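Local structure of long form salivary protein D7L1 (Anopheles stephensi, 3NHI) at residues P2-L6 with T57-I61; C18-H22 with C50-V55; R73-Y78 with Q129-G133. The protein binds and sequesters cysteinyl leukotrienes and thromboxane A2 analogues, thereby modulating blood feeding of the female mosquito on vertebrate hosts. All blocks are in the same frame, centred on the assembly; numbering follows the deposited sequence.

The three contacts surround one lipid and all touch it. Contacts 1 and 2 share helix 46-58: contact 2 uses its middle turns, contact 1 its C-terminal end. Contact 3 lies beside contact 1, with atoms touching, but has no touch with contact 2. Contact 3 is the buried one, although farthest of the three from the centre of the chain; contacts 1 and 2 are partly buried. Their chemistry follows their place. Where a loop meets a helix end, contact 1 relies on a side-chain hydrogen bond and a water. Between two helices, contact 2 uses a disulfide and aromatic rings. Contact 3 combines a buried amide with apolar packing.

Contact 1: P2-L6 with T57-I61; sequences PWKAL and TGLQI. With EAH ((5S,7E,9E,11Z,14Z)-5-hydroxyicosa-7,9,11,14-tetraenoic acid), chain B.
The Schellman motif that closes helix 46-58 at Gln60 receives the N-terminal loop of the chain, which sets Trp3 and Leu6 against Leu59 and Gln60. Gln60 takes a positive phi while its backbone N still reaches Thr57 O at 3.0 Å. The position is usually glycine's, and here a side chain is gained: it leaves the turn toward the loop and runs extended to its amide. Its OE1 accepts the indole N-H, with Trp3 NE1 and Gln60 OE1 2.8 Å apart. NE1 lies in the carbonyl plane of the amide, but OE1 stands somewhat out of the indole plane, and the bond is bent accordingly (148°). The amide and indole planes are nearly perpendicular (82°). Trp3 holds its CG anti to the backbone N (chi1 -175°), which sends NE1 across to this amide. A bridging water donates to the same OE1 at 2.8 Å and also to Lys4 O, tying the loop backbone to the turn.

Leu6 supplies the apolar part. Its CD1 rests 3.5 Å from the backbone O of Leu59 and 4.3 Å from Leu59 CD2, and its apolar branches suit a buried site. Leu59 in turn presses CD1 on the lipid tail, 3.6 Å from EAH C20. Nearby, Arg73 NH1 bonds Gln60 O, Leu6 O accepts from His132 NE2, and Trp3 packs on Gln77. Two donors on OE1 restrain the Gln60 amide, with OE1 placed on their side, while Leu59 CD1 and Ile61 CD1 pack on the last two carbons of the lipid.

Contact 2: C18-H22 with C50-V55; sequences CYEDH and CYAKCV. With EAH ((5S,7E,9E,11Z,14Z)-5-hydroxyicosa-7,9,11,14-tetraenoic acid), chain B.
The His22 ring lies with one face against the backbone of helix 46-58: Cys50 O, Tyr51 N and Tyr51 CA all sit over it, the last as a CH-pi contact 4.1 Å from the ring centroid. At its edges are Cys54 SG and, in plane, Cys18 O. A flat ring suits this site, since it can be laid directly on a helix surface. The Tyr51 ring has Val55 CG2 over one face. His22 CB, Cys18 C and Tyr19 N lie at its CD1/CE1 side, EAH C11 at its CE2 side. Its CE1/CZ/OH part is turned to the face of Tyr19 in an offset edge-to-face pair, centroids 5.4 Å apart and planes nearly perpendicular.

The first torsion of Tyr51 (173°) puts the ring opposite its backbone nitrogen and lays it along its own helix toward the C-terminal end, past Val55, where OH reaches Tyr19 and the lipid. Packing there is tight: Tyr51 OH is 2.9 Å from Tyr19 CE2 and 3.3 Å from EAH C10. This buried hydroxyl finds no polar partner in the model, whereas Tyr19 OH bonds Asn37 OD1. Behind the rings Cys18 SG and Cys54 SG form a disulfide (2.0 Å, chi3 -87°) that fixes the two helices covalently, with Cys18 CA and Cys54 CA 5.8 Å apart.

Segments 18-22 and 50-55 run roughly antiparallel, at 149°, with axes 9.5 Å apart at closest. Helix 28-37 flanks them, with Trp36 stacked on Tyr51, and the Cys50-Cys109 disulfide ties in helix 109-130, in the disulfide-linked helical manner of odorant-binding proteins. Salt bridges from Glu20 and Asp21 to Arg212 join helix 8-22 to helix 207-216.

Contact 3: R73-Y78 with Q129-G133; sequences RIPVQY and QLYHG. With EAH ((5S,7E,9E,11Z,14Z)-5-hydroxyicosa-7,9,11,14-tetraenoic acid), chain B.
Tyr78 and Leu130 bring their CA atoms to 5.6 Å where helix 73-85 passes the C-terminal end of helix 109-130, whose chain leaves helical geometry at Tyr131. Gln77 reaches from one to the other. With CG directed opposite the backbone nitrogen, that carbon comes to lie over one face of Tyr131, 3.8 Å from the ring centroid; the bend at chi2 (68°) then turns the amide flat along the ring, the planes 12° apart. The same bend points Gln77 NE2 at Leu130 O in a nearly straight hydrogen bond of 2.9 Å (167°), with the oxygen in the amide plane but the nitrogen tilted well out of the carbonyl plane. A carbonyl in the last turn of a helix lacks the usual partner further along, and glutamine is long enough to provide one; a bridging water donates a second bond to Leu130 O and also binds Gln77 O at 2.8 Å.

In this all-helical, odorant-binding-type fold His132 and Gly133 line the lipid pocket: Gly133 O accepts a hydrogen bond from EAH O3 at 3.0 Å. Gln77 OE1 is taken by Leu6 N. Beside the amide, apolar side chains complete the contact. Ile74 CD1 lies 3.3 Å from Tyr131 OH, and Ile74 CG2 meets Leu130 CD1 at 4.1 Å. Leu130 sends its other branch, CD2, against Tyr78 CD1 at 3.8 Å, while the Tyr78 hydroxyl points away to bond Ser87 O.

Contact 1: P2-L6 with T57-I61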
loop_
_atom_site.group_PDB
_atom_site.type_symbol
_atom_site.label_atom_id
_atom_site.label_comp_id
_atom_site.label_asym_id
_atom_site.label_seq_id
_atom_site.Cartn_x
_atom_site.Cartn_y
_atom_site.Cartn_z
ATOM N N PRO A 2 18.320 9.929 6.706
ATOM C CA PRO A 2 17.451 9.770 7.876
ATOM C C PRO A 2 16.056 9.272 7.504
ATOM O O PRO A 2 15.729 9.161 6.315
ATOM C CB PRO A 2 17.381 11.191 8.471
ATOM C CG PRO A 2 18.321 12.044 7.636
ATOM C CD PRO A 2 18.371 11.345 6.312
ATOM N N TRP A 3 15.255 8.958 8.525
ATOM C CA TRP A 3 13.939 8.354 8.317
ATOM C C TRP A 3 12.917 9.324 7.723
ATOM O O TRP A 3 12.785 10.461 8.178
ATOM C CB TRP A 3 13.405 7.716 9.609
ATOM C CG TRP A 3 12.112 6.974 9.386
ATOM C CD1 TRP A 3 11.963 5.728 8.846
ATOM C CD2 TRP A 3 10.786 7.452 9.666
ATOM N NE1 TRP A 3 10.627 5.393 8.784
ATOM C CE2 TRP A 3 9.884 6.434 9.275
ATOM C CE3 TRP A 3 10.274 8.638 10.215
ATOM C CZ2 TRP A 3 8.491 6.564 9.415
ATOM C CZ3 TRP A 3 8.891 8.767 10.352
ATOM C CH2 TRP A 3 8.018 7.736 9.951
ATOM N N LYS A 4 12.201 8.842 6.712
ATOM C CA LYS A 4 11.205 9.646 5.995
ATOM C C LYS A 4 9.778 9.371 6.489
ATOM O O LYS A 4 9.309 8.231 6.484
ATOM C CB LYS A 4 11.304 9.403 4.484
ATOM C CG LYS A 4 10.567 10.446 3.649
ATOM C CD LYS A 4 10.699 10.169 2.152
ATOM C CE LYS A 4 10.073 11.275 1.309
ATOM N NZ LYS A 4 8.618 11.492 1.574
ATOM N N ALA A 5 9.094 10.439 6.885
ATOM C CA ALA A 5 7.694 10.356 7.308
ATOM C C ALA A 5 6.776 9.832 6.211
ATOM O O ALA A 5 7.040 9.994 5.010
ATOM C CB ALA A 5 7.209 11.697 7.789
ATOM N N LEU A 6 5.698 9.193 6.641
ATOM C CA LEU A 6 4.733 8.575 5.730
ATOM C C LEU A 6 3.562 9.502 5.439
ATOM O O LEU A 6 2.985 10.102 6.360
ATOM C CB LEU A 6 4.224 7.253 6.318
ATOM C CG LEU A 6 5.336 6.227 6.603
ATOM C CD1 LEU A 6 4.809 4.967 7.288
ATOM C CD2 LEU A 6 6.165 5.889 5.340
ATOM N N THR A 57 4.786 -2.551 11.892
ATOM C CA THR A 57 5.871 -2.728 10.936
ATOM C C THR A 57 5.685 -1.820 9.722
ATOM O O THR A 57 6.617 -1.152 9.302
ATOM C CB THR A 57 5.961 -4.200 10.508
ATOM O OG1 THR A 57 6.214 -4.991 11.674
ATOM C CG2 THR A 57 7.086 -4.424 9.475
ATOM N N GLY A 58 4.473 -1.796 9.177
ATOM C CA GLY A 58 4.196 -0.993 7.982
ATOM C C GLY A 58 4.364 0.503 8.218
ATOM O O GLY A 58 4.882 1.215 7.358
ATOM N N LEU A 59 3.916 0.980 9.381
ATOM C CA LEU A 59 4.102 2.392 9.720
ATOM C C LEU A 59 5.527 2.686 10.176
ATOM O O LEU A 59 5.880 3.846 10.420
ATOM C CB LEU A 59 3.095 2.840 10.783
ATOM C CG LEU A 59 1.613 2.735 10.408
ATOM C CD1 LEU A 59 0.781 3.212 11.585
ATOM C CD2 LEU A 59 1.262 3.549 9.160
ATOM N N GLN A 60 6.326 1.624 10.313
ATOM C CA GLN A 60 7.765 1.718 10.618
ATOM C C GLN A 60 8.025 2.220 12.045
ATOM O O GLN A 60 9.108 2.714 12.375
ATOM C CB GLN A 60 8.501 2.493 9.508
ATOM C CG GLN A 60 8.328 1.789 8.147
ATOM C CD GLN A 60 8.715 2.631 6.945
ATOM O OE1 GLN A 60 9.399 3.630 7.067
ATOM N NE2 GLN A 60 8.246 2.228 5.765
ATOM N N ILE A 61 7.008 2.061 12.889
ATOM C CA ILE A 61 7.133 2.268 14.326
ATOM C C ILE A 61 7.980 1.147 14.949
ATOM O O ILE A 61 8.754 1.380 15.890
ATOM C CB ILE A 61 5.720 2.344 14.972
ATOM C CG1 ILE A 61 4.946 3.543 14.419
ATOM C CG2 ILE A 61 5.791 2.425 16.498
ATOM C CD1 ILE A 61 3.478 3.548 14.802
HETATM O O1 EAH B . -8.978 7.790 4.377
HETATM C C1 EAH B . -9.039 6.919 5.282
HETATM O O2 EAH B . -9.810 5.930 5.219
HETATM C C2 EAH B . -8.137 7.073 6.491
HETATM C C3 EAH B . -8.579 6.153 7.632
HETATM C C4 EAH B . -7.825 4.825 7.604
HETATM C C5 EAH B . -8.309 3.921 8.719
HETATM O O3 EAH B . -7.870 4.398 9.885
HETATM C C6 EAH B . -7.787 2.502 8.511
HETATM C C7 EAH B . -8.123 1.608 9.694
HETATM C C8 EAH B . -6.872 1.302 10.491
HETATM C C9 EAH B . -7.235 0.636 11.737
HETATM C C10 EAH B . -6.175 0.515 12.534
HETATM C C11 EAH B . -6.593 -0.151 13.766
HETATM C C12 EAH B . -5.785 -0.351 14.810
HETATM C C13 EAH B . -4.334 0.070 14.837
HETATM C C14 EAH B . -3.496 -1.118 14.417
HETATM C C15 EAH B . -2.351 -1.477 15.003
HETATM C C16 EAH B . -1.733 -0.729 16.159
HETATM C C17 EAH B . -0.618 0.159 15.630
HETATM C C18 EAH B . -1.127 1.570 15.374
HETATM C C19 EAH B . 0.035 2.544 15.277
HETATM C C20 EAH B . -0.457 3.930 14.928
HETATM O O HOH W 1 9.882 5.858 5.415
#

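Contact 2: C18-H22 with C50-V55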
loop_
_atom_site.group_PDB
_atom_site.type_symbol
_atom_site.label_atom_id
_atom_site.label_comp_id
_atom_site.label_asym_id
_atom_site.label_seq_id
_atom_site.Cartn_x
_atom_site.Cartn_y
_atom_site.Cartn_z
ATOM N N CYS A 18 -2.587 -4.675 5.570
ATOM C CA CYS A 18 -2.663 -5.447 6.807
ATOM C C CYS A 18 -4.042 -6.062 7.007
ATOM O O CYS A 18 -4.134 -7.205 7.452
ATOM C CB CYS A 18 -2.230 -4.616 8.013
ATOM S SG CYS A 18 -0.463 -4.234 8.031
ATOM N N TYR A 19 -5.111 -5.329 6.672
ATOM C CA TYR A 19 -6.452 -5.924 6.677
ATOM C C TYR A 19 -6.493 -7.135 5.747
ATOM O O TYR A 19 -6.981 -8.200 6.120
ATOM C CB TYR A 19 -7.516 -4.913 6.234
ATOM C CG TYR A 19 -8.115 -4.022 7.306
ATOM C CD1 TYR A 19 -9.451 -4.159 7.679
ATOM C CD2 TYR A 19 -7.369 -3.004 7.897
ATOM C CE1 TYR A 19 -10.021 -3.327 8.636
ATOM C CE2 TYR A 19 -7.933 -2.162 8.855
ATOM C CZ TYR A 19 -9.255 -2.335 9.217
ATOM O OH TYR A 19 -9.803 -1.507 10.162
ATOM N N GLU A 20 -5.986 -6.980 4.529
ATOM C CA GLU A 20 -5.998 -8.091 3.565
ATOM C C GLU A 20 -5.286 -9.324 4.096
ATOM O O GLU A 20 -5.744 -10.465 3.896
ATOM C CB GLU A 20 -5.372 -7.673 2.235
ATOM C CG GLU A 20 -6.207 -6.699 1.429
ATOM C CD GLU A 20 -5.498 -6.172 0.200
ATOM O OE1 GLU A 20 -6.078 -5.281 -0.449
ATOM O OE2 GLU A 20 -4.373 -6.626 -0.114
ATOM N N ASP A 21 -4.167 -9.102 4.773
ATOM C CA ASP A 21 -3.330 -10.215 5.177
ATOM C C ASP A 21 -3.721 -10.823 6.521
ATOM O O ASP A 21 -3.255 -11.915 6.860
ATOM C CB ASP A 21 -1.864 -9.808 5.143
ATOM C CG ASP A 21 -1.347 -9.641 3.719
ATOM O OD1 ASP A 21 -2.078 -9.980 2.763
ATOM O OD2 ASP A 21 -0.210 -9.189 3.570
ATOM N N HIS A 22 -4.581 -10.140 7.273
ATOM C CA HIS A 22 -4.921 -10.606 8.631
ATOM C C HIS A 22 -6.395 -10.799 8.937
ATOM O O HIS A 22 -6.727 -11.530 9.862
ATOM C CB HIS A 22 -4.231 -9.729 9.681
ATOM C CG HIS A 22 -2.747 -9.785 9.574
ATOM N ND1 HIS A 22 -2.007 -10.815 10.113
ATOM C CD2 HIS A 22 -1.873 -9.005 8.897
ATOM C CE1 HIS A 22 -0.733 -10.644 9.805
ATOM N NE2 HIS A 22 -0.626 -9.556 9.063
ATOM N N CYS A 50 -1.192 -10.378 15.339
ATOM C CA CYS A 50 -0.394 -10.257 14.130
ATOM C C CYS A 50 -0.833 -9.103 13.252
ATOM O O CYS A 50 -0.023 -8.528 12.523
ATOM C CB CYS A 50 -0.342 -11.575 13.358
ATOM S SG CYS A 50 0.595 -12.874 14.201
ATOM N N TYR A 51 -2.110 -8.739 13.335
ATOM C CA TYR A 51 -2.564 -7.515 12.692
ATOM C C TYR A 51 -1.826 -6.296 13.262
ATOM O O TYR A 51 -1.314 -5.459 12.508
ATOM C CB TYR A 51 -4.083 -7.352 12.810
ATOM C CG TYR A 51 -4.562 -6.017 12.305
ATOM C CD1 TYR A 51 -4.583 -5.736 10.939
ATOM C CD2 TYR A 51 -5.012 -5.042 13.195
ATOM C CE1 TYR A 51 -5.030 -4.503 10.470
ATOM C CE2 TYR A 51 -5.451 -3.812 12.742
ATOM C CZ TYR A 51 -5.452 -3.551 11.388
ATOM O OH TYR A 51 -5.894 -2.324 10.955
ATOM N N ALA A 52 -1.736 -6.223 14.586
ATOM C CA ALA A 52 -1.003 -5.144 15.247
ATOM C C ALA A 52 0.462 -5.106 14.807
ATOM O O ALA A 52 0.987 -4.039 14.478
ATOM C CB ALA A 52 -1.110 -5.274 16.755
ATOM N N LYS A 53 1.113 -6.267 14.779
ATOM C CA LYS A 53 2.495 -6.338 14.321
ATOM C C LYS A 53 2.610 -5.837 12.873
ATOM O O LYS A 53 3.527 -5.093 12.543
ATOM C CB LYS A 53 3.057 -7.759 14.449
ATOM C CG LYS A 53 4.460 -7.878 13.863
ATOM C CD LYS A 53 5.142 -9.206 14.177
ATOM C CE LYS A 53 6.545 -9.222 13.585
ATOM N NZ LYS A 53 7.308 -10.462 13.921
ATOM N N CYS A 54 1.664 -6.240 12.026
ATOM C CA CYS A 54 1.658 -5.797 10.638
ATOM C C CYS A 54 1.612 -4.270 10.523
ATOM O O CYS A 54 2.382 -3.672 9.766
ATOM C CB CYS A 54 0.485 -6.441 9.902
ATOM S SG CYS A 54 0.404 -6.068 8.136
ATOM N N VAL A 55 0.727 -3.643 11.289
ATOM C CA VAL A 55 0.579 -2.195 11.188
ATOM C C VAL A 55 1.782 -1.465 11.783
ATOM O O VAL A 55 2.278 -0.507 11.190
ATOM C CB VAL A 55 -0.733 -1.708 11.806
ATOM C CG1 VAL A 55 -0.829 -0.176 11.777
ATOM C CG2 VAL A 55 -1.914 -2.315 11.063
HETATM O O1 EAH B . -8.978 7.790 4.377
HETATM C C1 EAH B . -9.039 6.919 5.282
HETATM O O2 EAH B . -9.810 5.930 5.219
HETATM C C2 EAH B . -8.137 7.073 6.491
HETATM C C3 EAH B . -8.579 6.153 7.632
HETATM C C4 EAH B . -7.825 4.825 7.604
HETATM C C5 EAH B . -8.309 3.921 8.719
HETATM O O3 EAH B . -7.870 4.398 9.885
HETATM C C6 EAH B . -7.787 2.502 8.511
HETATM C C7 EAH B . -8.123 1.608 9.694
HETATM C C8 EAH B . -6.872 1.302 10.491
HETATM C C9 EAH B . -7.235 0.636 11.737
HETATM C C10 EAH B . -6.175 0.515 12.534
HETATM C C11 EAH B . -6.593 -0.151 13.766
HETATM C C12 EAH B . -5.785 -0.351 14.810
HETATM C C13 EAH B . -4.334 0.070 14.837
HETATM C C14 EAH B . -3.496 -1.118 14.417
HETATM C C15 EAH B . -2.351 -1.477 15.003
HETATM C C16 EAH B . -1.733 -0.729 16.159
HETATM C C17 EAH B . -0.618 0.159 15.630
HETATM C C18 EAH B . -1.127 1.570 15.374
HETATM C C19 EAH B . 0.035 2.544 15.277
HETATM C C20 EAH B . -0.457 3.930 14.928
#

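Contact 3: R73-Y78 with Q129-G133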
loop_
_atom_site.group_PDB
_atom_site.type_symbol
_atom_site.label_atom_id
_atom_site.label_comp_id
_atom_site.label_asym_id
_atom_site.label_seq_id
_atom_site.Cartn_x
_atom_site.Cartn_y
_atom_site.Cartn_z
ATOM N N ARG A 73 11.327 8.160 15.612
ATOM C CA ARG A 73 10.587 8.358 14.367
ATOM C C ARG A 73 9.263 9.062 14.596
ATOM O O ARG A 73 8.748 9.708 13.686
ATOM C CB ARG A 73 10.365 7.040 13.629
ATOM C CG ARG A 73 11.666 6.444 13.098
ATOM C CD ARG A 73 11.430 5.121 12.398
ATOM N NE ARG A 73 12.685 4.540 11.912
ATOM C CZ ARG A 73 12.782 3.347 11.337
ATOM N NH1 ARG A 73 11.720 2.572 11.200
ATOM N NH2 ARG A 73 13.952 2.908 10.902
ATOM N N ILE A 74 8.731 8.976 15.812
ATOM C CA ILE A 74 7.433 9.584 16.111
ATOM C C ILE A 74 7.480 11.114 15.970
ATOM O O ILE A 74 6.630 11.701 15.294
ATOM C CB ILE A 74 6.852 9.075 17.475
ATOM C CG1 ILE A 74 6.109 7.754 17.262
ATOM C CG2 ILE A 74 5.906 10.101 18.113
ATOM C CD1 ILE A 74 6.949 6.649 16.642
ATOM N N PRO A 75 8.493 11.770 16.563
ATOM C CA PRO A 75 8.578 13.214 16.323
ATOM C C PRO A 75 8.837 13.581 14.855
ATOM O O PRO A 75 8.390 14.635 14.413
ATOM C CB PRO A 75 9.746 13.647 17.223
ATOM C CG PRO A 75 9.709 12.655 18.343
ATOM C CD PRO A 75 9.395 11.347 17.655
ATOM N N VAL A 76 9.531 12.727 14.101
ATOM C CA VAL A 76 9.757 12.991 12.677
ATOM C C VAL A 76 8.423 12.944 11.919
ATOM O O VAL A 76 8.125 13.823 11.103
ATOM C CB VAL A 76 10.785 12.008 12.070
ATOM C CG1 VAL A 76 10.907 12.195 10.565
ATOM C CG2 VAL A 76 12.155 12.168 12.739
ATOM N N GLN A 77 7.621 11.915 12.198
ATOM C CA GLN A 77 6.300 11.787 11.601
ATOM C C GLN A 77 5.447 13.007 11.933
ATOM O O GLN A 77 4.786 13.569 11.058
ATOM C CB GLN A 77 5.613 10.513 12.099
ATOM C CG GLN A 77 4.232 10.270 11.485
ATOM C CD GLN A 77 4.267 9.930 9.995
ATOM O OE1 GLN A 77 5.278 9.483 9.460
ATOM N NE2 GLN A 77 3.144 10.135 9.325
ATOM N N TYR A 78 5.464 13.400 13.201
ATOM C CA TYR A 78 4.768 14.606 13.637
ATOM C C TYR A 78 5.219 15.857 12.893
ATOM O O TYR A 78 4.391 16.601 12.363
ATOM C CB TYR A 78 4.966 14.804 15.141
ATOM C CG TYR A 78 4.557 16.173 15.654
ATOM C CD1 TYR A 78 3.244 16.625 15.519
ATOM C CD2 TYR A 78 5.476 17.001 16.295
ATOM C CE1 TYR A 78 2.858 17.871 15.995
ATOM C CE2 TYR A 78 5.095 18.260 16.783
ATOM C CZ TYR A 78 3.785 18.675 16.626
ATOM O OH TYR A 78 3.391 19.904 17.106
ATOM N N GLN A 129 -3.938 10.929 14.426
ATOM C CA GLN A 129 -3.563 12.210 13.825
ATOM C C GLN A 129 -2.215 12.098 13.122
ATOM O O GLN A 129 -2.090 12.476 11.954
ATOM C CB GLN A 129 -3.527 13.325 14.870
ATOM C CG GLN A 129 -4.911 13.711 15.401
ATOM C CD GLN A 129 -5.852 14.172 14.293
ATOM O OE1 GLN A 129 -5.532 15.093 13.548
ATOM N NE2 GLN A 129 -7.012 13.533 14.185
ATOM N N LEU A 130 -1.218 11.534 13.804
ATOM C CA LEU A 130 0.136 11.485 13.244
ATOM C C LEU A 130 0.231 10.611 12.006
ATOM O O LEU A 130 0.920 10.964 11.047
ATOM C CB LEU A 130 1.162 11.005 14.278
ATOM C CG LEU A 130 1.280 11.865 15.529
ATOM C CD1 LEU A 130 2.458 11.377 16.353
ATOM C CD2 LEU A 130 1.423 13.347 15.189
ATOM N N TYR A 131 -0.450 9.466 12.035
ATOM C CA TYR A 131 -0.334 8.467 10.975
ATOM C C TYR A 131 -1.563 8.380 10.068
ATOM O O TYR A 131 -1.827 7.340 9.451
ATOM C CB TYR A 131 0.032 7.093 11.565
ATOM C CG TYR A 131 1.432 7.053 12.150
ATOM C CD1 TYR A 131 2.545 6.792 11.342
ATOM C CD2 TYR A 131 1.654 7.301 13.512
ATOM C CE1 TYR A 131 3.844 6.772 11.878
ATOM C CE2 TYR A 131 2.942 7.279 14.047
ATOM C CZ TYR A 131 4.029 7.013 13.237
ATOM O OH TYR A 131 5.294 7.003 13.773
ATOM N N HIS A 132 -2.305 9.481 9.976
ATOM C CA HIS A 132 -3.353 9.632 8.951
ATOM C C HIS A 132 -4.397 8.528 9.045
ATOM O O HIS A 132 -4.799 7.922 8.044
ATOM C CB HIS A 132 -2.716 9.727 7.553
ATOM C CG HIS A 132 -1.475 10.566 7.535
ATOM N ND1 HIS A 132 -1.452 11.871 7.983
ATOM C CD2 HIS A 132 -0.212 10.279 7.143
ATOM C CE1 HIS A 132 -0.226 12.351 7.871
ATOM N NE2 HIS A 132 0.542 11.411 7.349
ATOM N N GLY A 133 -4.819 8.280 10.280
ATOM C CA GLY A 133 -5.762 7.216 10.597
ATOM C C GLY A 133 -7.192 7.664 10.856
ATOM O O GLY A 133 -7.973 6.913 11.448
HETATM O O1 EAH B . -8.978 7.790 4.377
HETATM C C1 EAH B . -9.039 6.919 5.282
HETATM O O2 EAH B . -9.810 5.930 5.219
HETATM C C2 EAH B . -8.137 7.073 6.491
HETATM C C3 EAH B . -8.579 6.153 7.632
HETATM C C4 EAH B . -7.825 4.825 7.604
HETATM C C5 EAH B . -8.309 3.921 8.719
HETATM O O3 EAH B . -7.870 4.398 9.885
HETATM C C6 EAH B . -7.787 2.502 8.511
HETATM C C7 EAH B . -8.123 1.608 9.694
HETATM C C8 EAH B . -6.872 1.302 10.491
HETATM C C9 EAH B . -7.235 0.636 11.737
HETATM C C10 EAH B . -6.175 0.515 12.534
HETATM C C11 EAH B . -6.593 -0.151 13.766
HETATM C C12 EAH B . -5.785 -0.351 14.810
HETATM C C13 EAH B . -4.334 0.070 14.837
HETATM C C14 EAH B . -3.496 -1.118 14.417
HETATM C C15 EAH B . -2.351 -1.477 15.003
HETATM C C16 EAH B . -1.733 -0.729 16.159
HETATM C C17 EAH B . -0.618 0.159 15.630
HETATM C C18 EAH B . -1.127 1.570 15.374
HETATM C C19 EAH B . 0.035 2.544 15.277
HETATM C C20 EAH B . -0.457 3.930 14.928
HETATM O O HOH W 2 1.977 13.563 11.177
#